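Local coordinates for A rubisco-like protein (Burkholderia fungorum, PDB 3NWR) that is of unestablished function but has the fold of the RuBisCO large chain and is probably a lyase, at residues A[242-247]-A[274-279]; A[235-240]-A[258-263]; A[210-215]-A[248-253]. All blocks are in the same frame, centred on the assembly; numbering follows the deposited sequence.

Contact 1. Residues A[242-247]-A[274-279]; sequences AMRRHA and RRTTPL
Arg-244 reaches out from helix 240-252 with its chain extended and passes Thr-276 at about a right angle. NE donates to Thr-276 OG1 (2.9 Å, 149° at the hydrogen), which lies 19° out of the guanidinium plane. The same hydroxyl also makes a weak bond to Leu-273 O, while the methyl CG2 of Thr-276 packs 3.5 Å from Arg-244 NH2. Beyond it, Arg-244 NH2 and Arg-275 NH2 come within 4.5 Å of each other; both form salt bridges with Asp-241 OD2 of the second subunit, which probably offsets their like charges. These are neighbouring outer helices of the TIM-barrel domain, and the residues up to Leu-279 lead from helix 267-276 into barrel strand 280-284. One helical turn on, Ala-247 faces this turn: its CB sits 4.1 Å from Thr-277 OG1 and its carbonyl O lies 3.6 Å from Leu-279 CD1. A water bridges Ala-247 O, weakly, and Thr-277 OG1. With OG1 anti to the backbone N (chi1 -175°), Thr-277 also accepts from Leu-279 N at 3.2 Å, closing an ST turn. Arg-274 NH2 holds the far side of that turn, donating to Thr-277 O (3.0 Å) and to Leu-279 O (2.8 Å).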
loop_
_atom_site.group_PDB
_atom_site.type_symbol
_atom_site.label_atom_id
_atom_site.label_comp_id
_atom_site.label_asym_id
_atom_site.label_seq_id
_atom_site.Cartn_x
_atom_site.Cartn_y
_atom_site.Cartn_z
ATOM N N ALA A 242 15.049 -11.069 -5.732
ATOM C CA ALA A 242 15.255 -12.075 -4.698
ATOM C C ALA A 242 14.063 -13.016 -4.591
ATOM O O ALA A 242 14.240 -14.233 -4.472
ATOM C CB ALA A 242 15.554 -11.424 -3.354
ATOM N N MET A 243 12.850 -12.467 -4.644
ATOM C CA MET A 243 11.651 -13.309 -4.607
ATOM C C MET A 243 11.626 -14.344 -5.707
ATOM O O MET A 243 11.201 -15.479 -5.483
ATOM C CB MET A 243 10.362 -12.487 -4.680
ATOM C CG MET A 243 10.013 -11.805 -3.390
ATOM S SD MET A 243 8.229 -11.477 -3.264
ATOM C CE MET A 243 8.061 -10.262 -4.545
ATOM N N ARG A 244 12.046 -13.954 -6.906
ATOM C CA ARG A 244 12.100 -14.907 -8.007
ATOM C C ARG A 244 13.097 -16.016 -7.715
ATOM O O ARG A 244 12.817 -17.186 -7.988
ATOM C CB ARG A 244 12.435 -14.217 -9.336
ATOM C CG ARG A 244 11.214 -13.581 -10.011
ATOM C CD ARG A 244 11.584 -12.829 -11.285
ATOM N NE ARG A 244 10.413 -12.623 -12.140
ATOM C CZ ARG A 244 10.293 -11.651 -13.041
ATOM N NH1 ARG A 244 11.271 -10.765 -13.205
ATOM N NH2 ARG A 244 9.192 -11.558 -13.773
ATOM N N ARG A 245 14.254 -15.661 -7.161
ATOM C CA ARG A 245 15.229 -16.680 -6.769
ATOM C C ARG A 245 14.637 -17.602 -5.705
ATOM O O ARG A 245 14.821 -18.819 -5.765
ATOM C CB ARG A 245 16.532 -16.047 -6.272
ATOM C CG ARG A 245 17.311 -15.343 -7.374
ATOM C CD ARG A 245 18.704 -14.915 -6.918
ATOM N NE ARG A 245 18.691 -13.953 -5.817
ATOM C CZ ARG A 245 18.654 -12.628 -5.963
ATOM N NH1 ARG A 245 18.613 -12.081 -7.173
ATOM N NH2 ARG A 245 18.657 -11.846 -4.892
ATOM N N HIS A 246 13.938 -17.029 -4.727
ATOM C CA HIS A 246 13.326 -17.839 -3.677
ATOM C C HIS A 246 12.289 -18.796 -4.260
ATOM O O HIS A 246 12.205 -19.948 -3.855
ATOM C CB HIS A 246 12.624 -16.975 -2.623
ATOM C CG HIS A 246 13.507 -15.988 -1.923
ATOM N ND1 HIS A 246 14.868 -16.164 -1.763
ATOM C CD2 HIS A 246 13.203 -14.820 -1.310
ATOM C CE1 HIS A 246 15.363 -15.135 -1.096
ATOM N NE2 HIS A 246 14.373 -14.307 -0.806
ATOM N N ALA A 247 11.486 -18.304 -5.195
ATOM C CA ALA A 247 10.439 -19.130 -5.788
ATOM C C ALA A 247 11.036 -20.278 -6.601
ATOM O O ALA A 247 10.510 -21.402 -6.585
ATOM C CB ALA A 247 9.502 -18.268 -6.647
ATOM N N ARG A 274 4.180 -13.593 -10.719
ATOM C CA ARG A 274 3.150 -14.516 -11.201
ATOM C C ARG A 274 3.518 -15.130 -12.539
ATOM O O ARG A 274 3.232 -16.313 -12.785
ATOM C CB ARG A 274 1.814 -13.785 -11.336
ATOM C CG ARG A 274 0.756 -14.518 -12.172
ATOM C CD ARG A 274 0.025 -15.607 -11.364
ATOM N NE ARG A 274 0.879 -16.755 -11.064
ATOM C CZ ARG A 274 0.541 -17.784 -10.286
ATOM N NH1 ARG A 274 -0.659 -17.855 -9.686
ATOM N NH2 ARG A 274 1.421 -18.760 -10.126
ATOM N N ARG A 275 4.133 -14.337 -13.411
ATOM C CA ARG A 275 4.466 -14.821 -14.745
ATOM C C ARG A 275 5.614 -15.825 -14.753
ATOM O O ARG A 275 5.741 -16.615 -15.687
ATOM C CB ARG A 275 4.791 -13.658 -15.680
ATOM C CG ARG A 275 3.583 -12.868 -16.138
ATOM C CD ARG A 275 3.933 -12.049 -17.380
ATOM N NE ARG A 275 5.114 -11.234 -17.131
ATOM C CZ ARG A 275 5.077 -10.051 -16.531
ATOM N NH1 ARG A 275 3.913 -9.544 -16.137
ATOM N NH2 ARG A 275 6.199 -9.379 -16.327
ATOM N N THR A 276 6.455 -15.801 -13.727
ATOM C CA THR A 276 7.633 -16.670 -13.732
ATOM C C THR A 276 7.577 -17.859 -12.764
ATOM O O THR A 276 8.438 -18.739 -12.829
ATOM C CB THR A 276 8.944 -15.865 -13.547
ATOM O OG1 THR A 276 8.864 -15.075 -12.356
ATOM C CG2 THR A 276 9.165 -14.947 -14.735
ATOM N N THR A 277 6.588 -17.907 -11.875
ATOM C CA THR A 277 6.451 -19.090 -11.024
ATOM C C THR A 277 5.195 -19.903 -11.312
ATOM O O THR A 277 4.098 -19.353 -11.448
ATOM C CB THR A 277 6.513 -18.782 -9.520
ATOM O OG1 THR A 277 6.495 -20.021 -8.791
ATOM C CG2 THR A 277 5.330 -17.954 -9.093
ATOM N N PRO A 278 5.361 -21.229 -11.395
ATOM C CA PRO A 278 4.224 -22.130 -11.609
ATOM C C PRO A 278 3.570 -22.573 -10.305
ATOM O O PRO A 278 2.665 -23.408 -10.339
ATOM C CB PRO A 278 4.877 -23.329 -12.300
ATOM C CG PRO A 278 6.249 -23.372 -11.718
ATOM C CD PRO A 278 6.653 -21.928 -11.503
ATOM N N LEU A 279 4.022 -22.024 -9.180
ATOM C CA LEU A 279 3.525 -22.419 -7.868
ATOM C C LEU A 279 2.223 -21.701 -7.528
ATOM O O LEU A 279 1.848 -20.726 -8.176
ATOM C CB LEU A 279 4.579 -22.124 -6.794
ATOM C CG LEU A 279 5.952 -22.743 -7.063
ATOM C CD1 LEU A 279 6.990 -22.223 -6.093
ATOM C CD2 LEU A 279 5.840 -24.260 -6.989
HETATM O O HOH W 1 9.072 -21.436 -8.991
#

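Contact 2. Residues A[235-240]-A[258-263]; sequences NITDDL and VMASIN
The carboxamide of Asn-235 has the methyl CE of Met-259 over one face, 3.9 Å from Asn-235 CG. Thr-237 N donates to Asn-235 OD1 from above the opposite face (3.2 Å), 45° out of the carbonyl plane, which closes an Asx turn. At the edge, Thr-237 OG1 donates to Asn-235 OD1 on an in-plane lone pair at 2.6 Å, so two bonds grip this oxygen and fix the rotation of the amide. The setting is a beta-alpha-beta unit of the TIM barrel: parallel strands 233-235 and 257-261 lie side by side, joined through helix 240-252, and meet here at their C-terminal ends, where active sites of this fold lie. Met-259 there touches Glu-198, close in sequence to the carboxylated Lys-195. The strand pairing ends with Ile-236 N donating to Met-259 O (3.0 Å, 157° at the hydrogen). Past it the regular backbone pairing stops, and a side chain takes over. Thr-237 OG1, anti to its carbonyl carbon (chi1 -58°), accepts from Ser-261 N at 2.8 Å, so this hydroxyl gives to Asn-235 and receives from Ser-261. The end of the Ile-236 side chain goes to Val-258, where CD1 rests 3.6 Å from Val-258 CB; helix 240-252 packs on the pair, Ala-247 on Ile-236 and Val-250 on Val-258. Thr-237 O is taken by Asn-106 ND2 of the second subunit. The amide nitrogen of Asn-235 donates to Cys-200 O and to a water 3.1 Å from ND2; that water lies 2.8 Å from Ser-261 OG, a hydroxyl that is also bonded to Asn-286 ND2.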
loop_
_atom_site.group_PDB
_atom_site.type_symbol
_atom_site.label_atom_id
_atom_site.label_comp_id
_atom_site.label_asym_id
_atom_site.label_seq_id
_atom_site.Cartn_x
_atom_site.Cartn_y
_atom_site.Cartn_z
ATOM N N ASN A 235 7.005 -18.129 3.043
ATOM C CA ASN A 235 6.971 -16.686 2.871
ATOM C C ASN A 235 8.245 -16.183 2.188
ATOM O O ASN A 235 9.305 -16.086 2.815
ATOM C CB ASN A 235 6.770 -15.996 4.220
ATOM C CG ASN A 235 6.607 -14.494 4.076
ATOM O OD1 ASN A 235 6.458 -13.987 2.968
ATOM N ND2 ASN A 235 6.619 -13.779 5.199
ATOM N N ILE A 236 8.132 -15.872 0.904
ATOM C CA ILE A 236 9.288 -15.451 0.123
ATOM C C ILE A 236 9.356 -13.941 -0.057
ATOM O O ILE A 236 10.227 -13.443 -0.773
ATOM C CB ILE A 236 9.327 -16.113 -1.269
ATOM C CG1 ILE A 236 8.123 -15.663 -2.101
ATOM C CG2 ILE A 236 9.382 -17.644 -1.138
ATOM C CD1 ILE A 236 8.206 -16.053 -3.584
ATOM N N THR A 237 8.444 -13.222 0.600
ATOM C CA THR A 237 8.428 -11.753 0.561
ATOM C C THR A 237 9.842 -11.180 0.616
ATOM O O THR A 237 10.584 -11.458 1.566
ATOM C CB THR A 237 7.635 -11.178 1.749
ATOM O OG1 THR A 237 6.292 -11.685 1.730
ATOM C CG2 THR A 237 7.606 -9.643 1.690
ATOM N N ASP A 238 10.204 -10.386 -0.391
ATOM C CA ASP A 238 11.548 -9.819 -0.509
ATOM C C ASP A 238 11.556 -8.880 -1.702
ATOM O O ASP A 238 10.560 -8.730 -2.416
ATOM C CB ASP A 238 12.574 -10.936 -0.759
ATOM C CG ASP A 238 13.949 -10.644 -0.172
ATOM O OD1 ASP A 238 14.351 -9.469 -0.060
ATOM O OD2 ASP A 238 14.650 -11.622 0.163
ATOM N N ASP A 239 12.700 -8.250 -1.922
ATOM C CA ASP A 239 12.979 -7.583 -3.173
ATOM C C ASP A 239 12.573 -8.493 -4.346
ATOM O O ASP A 239 12.683 -9.719 -4.241
ATOM C CB ASP A 239 14.472 -7.289 -3.178
ATOM C CG ASP A 239 15.002 -7.037 -4.534
ATOM O OD1 ASP A 239 14.899 -5.875 -4.979
ATOM O OD2 ASP A 239 15.530 -7.997 -5.138
ATOM N N LEU A 240 12.075 -7.925 -5.443
ATOM C CA LEU A 240 11.512 -8.756 -6.520
ATOM C C LEU A 240 12.500 -9.773 -7.098
ATOM O O LEU A 240 12.166 -10.950 -7.230
ATOM C CB LEU A 240 10.916 -7.900 -7.647
ATOM C CG LEU A 240 10.251 -8.599 -8.848
ATOM C CD1 LEU A 240 11.268 -9.116 -9.886
ATOM C CD2 LEU A 240 9.292 -9.711 -8.407
ATOM N N VAL A 258 4.128 -20.551 -2.732
ATOM C CA VAL A 258 4.840 -19.445 -2.100
ATOM C C VAL A 258 3.843 -18.400 -1.603
ATOM O O VAL A 258 2.796 -18.181 -2.212
ATOM C CB VAL A 258 5.868 -18.787 -3.038
ATOM C CG1 VAL A 258 7.011 -19.762 -3.324
ATOM C CG2 VAL A 258 5.202 -18.339 -4.328
ATOM N N MET A 259 4.189 -17.772 -0.488
ATOM C CA MET A 259 3.376 -16.733 0.128
ATOM C C MET A 259 4.098 -15.401 -0.034
ATOM O O MET A 259 5.328 -15.350 -0.021
ATOM C CB MET A 259 3.218 -17.061 1.610
ATOM C CG MET A 259 2.853 -15.901 2.514
ATOM S SD MET A 259 2.826 -16.552 4.203
ATOM C CE MET A 259 2.841 -15.021 5.136
ATOM N N ALA A 260 3.336 -14.325 -0.199
ATOM C CA ALA A 260 3.906 -12.977 -0.301
ATOM C C ALA A 260 3.022 -11.967 0.412
ATOM O O ALA A 260 1.796 -12.068 0.350
ATOM C CB ALA A 260 4.094 -12.578 -1.775
ATOM N N SER A 261 3.648 -11.010 1.092
ATOM C CA SER A 261 2.928 -9.898 1.710
ATOM C C SER A 261 2.606 -8.895 0.614
ATOM O O SER A 261 3.393 -7.989 0.314
ATOM C CB SER A 261 3.775 -9.257 2.803
ATOM O OG SER A 261 3.953 -10.171 3.867
ATOM N N ILE A 262 1.441 -9.081 0.002
ATOM C CA ILE A 262 1.105 -8.336 -1.212
ATOM C C ILE A 262 1.211 -6.815 -1.107
ATOM O O ILE A 262 1.682 -6.167 -2.032
ATOM C CB ILE A 262 -0.282 -8.730 -1.755
ATOM C CG1 ILE A 262 -1.340 -8.704 -0.637
ATOM C CG2 ILE A 262 -0.200 -10.121 -2.392
ATOM C CD1 ILE A 262 -2.805 -8.860 -1.138
ATOM N N ASN A 263 0.752 -6.234 -0.001
ATOM C CA ASN A 263 0.744 -4.779 0.083
ATOM C C ASN A 263 2.141 -4.178 -0.022
ATOM O O ASN A 263 2.326 -3.119 -0.616
ATOM C CB ASN A 263 0.069 -4.307 1.361
ATOM C CG ASN A 263 -1.385 -4.686 1.405
ATOM O OD1 ASN A 263 -2.111 -4.516 0.410
ATOM N ND2 ASN A 263 -1.824 -5.230 2.538
HETATM O O HOH W 2 6.544 -10.681 4.888
#

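Contact 3. Residues A[210-215]-A[248-253]; sequences ERVRAV and ELVERE
Helix segments 210-215 and 248-252 run nearly parallel, 13° apart, with their axes 9.8 Å from each other at closest approach, as neighbouring outer helices of the TIM barrel. The backbones draw together at Val-212 and Val-250, whose CA atoms are 6.4 Å apart, and at Arg-213 and Glu-253, where the second helix has just ended. Val-212 points across and makes contact through both branches. Its CG2 meets Val-250 CG2 at 3.9 Å, the two side chains crossing at about a right angle, while CG1 touches Glu-253 CB at 4.0 Å and CB faces Leu-249 CD2. Val-212 and Val-250 both rest on Phe-234 of the barrel strand inside. The outer edge is made by Arg-213, its chain extended as far as NE. It carries its guanidinium past Leu-249, whose CD1 lies over one face, offset toward the rim and 3.8 Å from NH2. Glu-253 folds back about its CB-CG bond (chi2 -71°), which brings its carboxylate alongside the arginine chain. Its plane stands 69° from the guanidinium, and OE2 stays 4.1 Å from Arg-213 NE, beyond salt-bridge distance. OE1 instead pairs with Arg-220 and accepts from a water at 2.7 Å, which also donates to Arg-213 O. The direct contact is thus apolar around Val-212, with the Arg-213 guanidinium and the Glu-253 carboxylate beside it toward the outside. The carboxylate, paired with Arg-220 and hydrogen-bonded by the water, probably keeps its negative charge, and its attraction to Arg-213 is probably mild.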
loop_
_atom_site.group_PDB
_atom_site.type_symbol
_atom_site.label_atom_id
_atom_site.label_comp_id
_atom_site.label_asym_id
_atom_site.label_seq_id
_atom_site.Cartn_x
_atom_site.Cartn_y
_atom_site.Cartn_z
ATOM N N GLU A 210 17.920 -22.054 3.725
ATOM C CA GLU A 210 18.054 -23.161 4.669
ATOM C C GLU A 210 16.696 -23.686 5.121
ATOM O O GLU A 210 16.502 -24.889 5.253
ATOM C CB GLU A 210 18.833 -22.727 5.910
ATOM C CG GLU A 210 20.249 -22.256 5.657
ATOM C CD GLU A 210 20.924 -21.801 6.938
ATOM O OE1 GLU A 210 20.568 -22.324 8.019
ATOM O OE2 GLU A 210 21.808 -20.922 6.866
ATOM N N ARG A 211 15.765 -22.773 5.374
ATOM C CA ARG A 211 14.456 -23.164 5.867
ATOM C C ARG A 211 13.697 -23.994 4.830
ATOM O O ARG A 211 13.104 -25.018 5.168
ATOM C CB ARG A 211 13.653 -21.924 6.278
ATOM C CG ARG A 211 12.391 -22.240 7.063
ATOM C CD ARG A 211 11.756 -20.988 7.650
ATOM N NE ARG A 211 10.955 -20.241 6.683
ATOM C CZ ARG A 211 11.337 -19.109 6.097
ATOM N NH1 ARG A 211 12.539 -18.590 6.342
ATOM N NH2 ARG A 211 10.519 -18.501 5.243
ATOM N N VAL A 212 13.720 -23.556 3.573
ATOM C CA VAL A 212 13.032 -24.290 2.514
ATOM C C VAL A 212 13.612 -25.691 2.358
ATOM O O VAL A 212 12.872 -26.668 2.287
ATOM C CB VAL A 212 13.085 -23.550 1.160
ATOM C CG1 VAL A 212 12.571 -24.445 0.037
ATOM C CG2 VAL A 212 12.270 -22.254 1.225
ATOM N N ARG A 213 14.939 -25.779 2.300
ATOM C CA ARG A 213 15.583 -27.084 2.164
ATOM C C ARG A 213 15.269 -28.032 3.327
ATOM O O ARG A 213 14.918 -29.196 3.110
ATOM C CB ARG A 213 17.094 -26.924 1.984
ATOM C CG ARG A 213 17.492 -26.197 0.720
ATOM C CD ARG A 213 19.009 -26.138 0.607
ATOM N NE ARG A 213 19.430 -25.725 -0.726
ATOM C CZ ARG A 213 19.824 -24.495 -1.035
ATOM N NH1 ARG A 213 19.857 -23.561 -0.101
ATOM N NH2 ARG A 213 20.191 -24.203 -2.275
ATOM N N ALA A 214 15.374 -27.544 4.560
ATOM C CA ALA A 214 15.125 -28.402 5.719
ATOM C C ALA A 214 13.666 -28.819 5.808
ATOM O O ALA A 214 13.354 -29.988 6.018
ATOM C CB ALA A 214 15.550 -27.717 7.005
ATOM N N VAL A 215 12.769 -27.854 5.648
ATOM C CA VAL A 215 11.344 -28.148 5.726
ATOM C C VAL A 215 10.875 -29.106 4.632
ATOM O O VAL A 215 10.128 -30.049 4.903
ATOM C CB VAL A 215 10.498 -26.850 5.701
ATOM C CG1 VAL A 215 9.024 -27.165 5.517
ATOM C CG2 VAL A 215 10.721 -26.050 6.979
ATOM N N GLU A 248 12.133 -20.003 -7.302
ATOM C CA GLU A 248 12.835 -21.049 -8.045
ATOM C C GLU A 248 13.327 -22.134 -7.094
ATOM O O GLU A 248 13.200 -23.326 -7.382
ATOM C CB GLU A 248 14.019 -20.467 -8.816
ATOM C CG GLU A 248 13.645 -19.559 -9.967
ATOM C CD GLU A 248 14.877 -19.024 -10.674
ATOM O OE1 GLU A 248 15.912 -19.730 -10.667
ATOM O OE2 GLU A 248 14.812 -17.907 -11.229
ATOM N N LEU A 249 13.877 -21.731 -5.955
ATOM C CA LEU A 249 14.350 -22.701 -4.963
ATOM C C LEU A 249 13.201 -23.546 -4.414
ATOM O O LEU A 249 13.314 -24.763 -4.301
ATOM C CB LEU A 249 15.081 -22.010 -3.809
ATOM C CG LEU A 249 15.474 -22.954 -2.669
ATOM C CD1 LEU A 249 16.523 -23.970 -3.150
ATOM C CD2 LEU A 249 15.975 -22.187 -1.459
ATOM N N VAL A 250 12.088 -22.900 -4.065
ATOM C CA VAL A 250 10.945 -23.641 -3.548
ATOM C C VAL A 250 10.523 -24.701 -4.558
ATOM O O VAL A 250 10.267 -25.850 -4.187
ATOM C CB VAL A 250 9.764 -22.707 -3.168
ATOM C CG1 VAL A 250 8.511 -23.519 -2.820
ATOM C CG2 VAL A 250 10.148 -21.832 -1.983
ATOM N N GLU A 251 10.467 -24.332 -5.833
ATOM C CA GLU A 251 10.088 -25.293 -6.866
ATOM C C GLU A 251 11.099 -26.433 -6.977
ATOM O O GLU A 251 10.717 -27.610 -7.059
ATOM C CB GLU A 251 9.901 -24.613 -8.225
ATOM C CG GLU A 251 9.516 -25.577 -9.334
ATOM C CD GLU A 251 9.255 -24.888 -10.655
ATOM O OE1 GLU A 251 9.374 -23.641 -10.730
ATOM O OE2 GLU A 251 8.926 -25.598 -11.631
ATOM N N ARG A 252 12.383 -26.089 -6.977
ATOM C CA ARG A 252 13.428 -27.107 -7.098
ATOM C C ARG A 252 13.381 -28.113 -5.956
ATOM O O ARG A 252 13.687 -29.300 -6.133
ATOM C CB ARG A 252 14.806 -26.448 -7.157
ATOM C CG ARG A 252 15.153 -25.874 -8.516
ATOM C CD ARG A 252 16.654 -25.613 -8.635
ATOM N NE ARG A 252 17.146 -24.727 -7.583
ATOM C CZ ARG A 252 17.105 -23.398 -7.647
ATOM N NH1 ARG A 252 16.593 -22.800 -8.714
ATOM N NH2 ARG A 252 17.578 -22.670 -6.647
ATOM N N GLU A 253 12.988 -27.639 -4.778
ATOM C CA GLU A 253 12.921 -28.473 -3.586
ATOM C C GLU A 253 11.595 -29.228 -3.465
ATOM O O GLU A 253 11.338 -29.868 -2.453
ATOM C CB GLU A 253 13.193 -27.627 -2.344
ATOM C CG GLU A 253 14.625 -27.126 -2.275
ATOM C CD GLU A 253 15.613 -28.243 -1.972
ATOM O OE1 GLU A 253 15.252 -29.158 -1.208
ATOM O OE2 GLU A 253 16.744 -28.196 -2.492
HETATM O O HOH W 3 15.826 -30.586 0.977
#

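In the fold
Helix 240-252 runs through the whole group: contact 1 uses its N-terminal half, contact 3 its C-terminal end, and contact 2 joins the strands before and after it. The centres of contacts 1 and 2 lie about 10 Å apart, those of contacts 1 and 3 about 12 Å, and those of contacts 2 and 3 about 15 Å. A probable hydrogen bond from His-246 NE2 to Asp-238 OD2 (2.9 Å) ties contact 1 to contact 2; a glycerol, probably from the crystallisation liquor, also bonds to that carboxylate. Leu-279 meets Val-250 between contacts 1 and 3. Asp-196, next to carboxylated Lys-195, takes both Asn-235 N and Arg-211 NH2, connecting contacts 2 and 3 toward the likely active site. Contacts 1 and 2 also touch the second subunit.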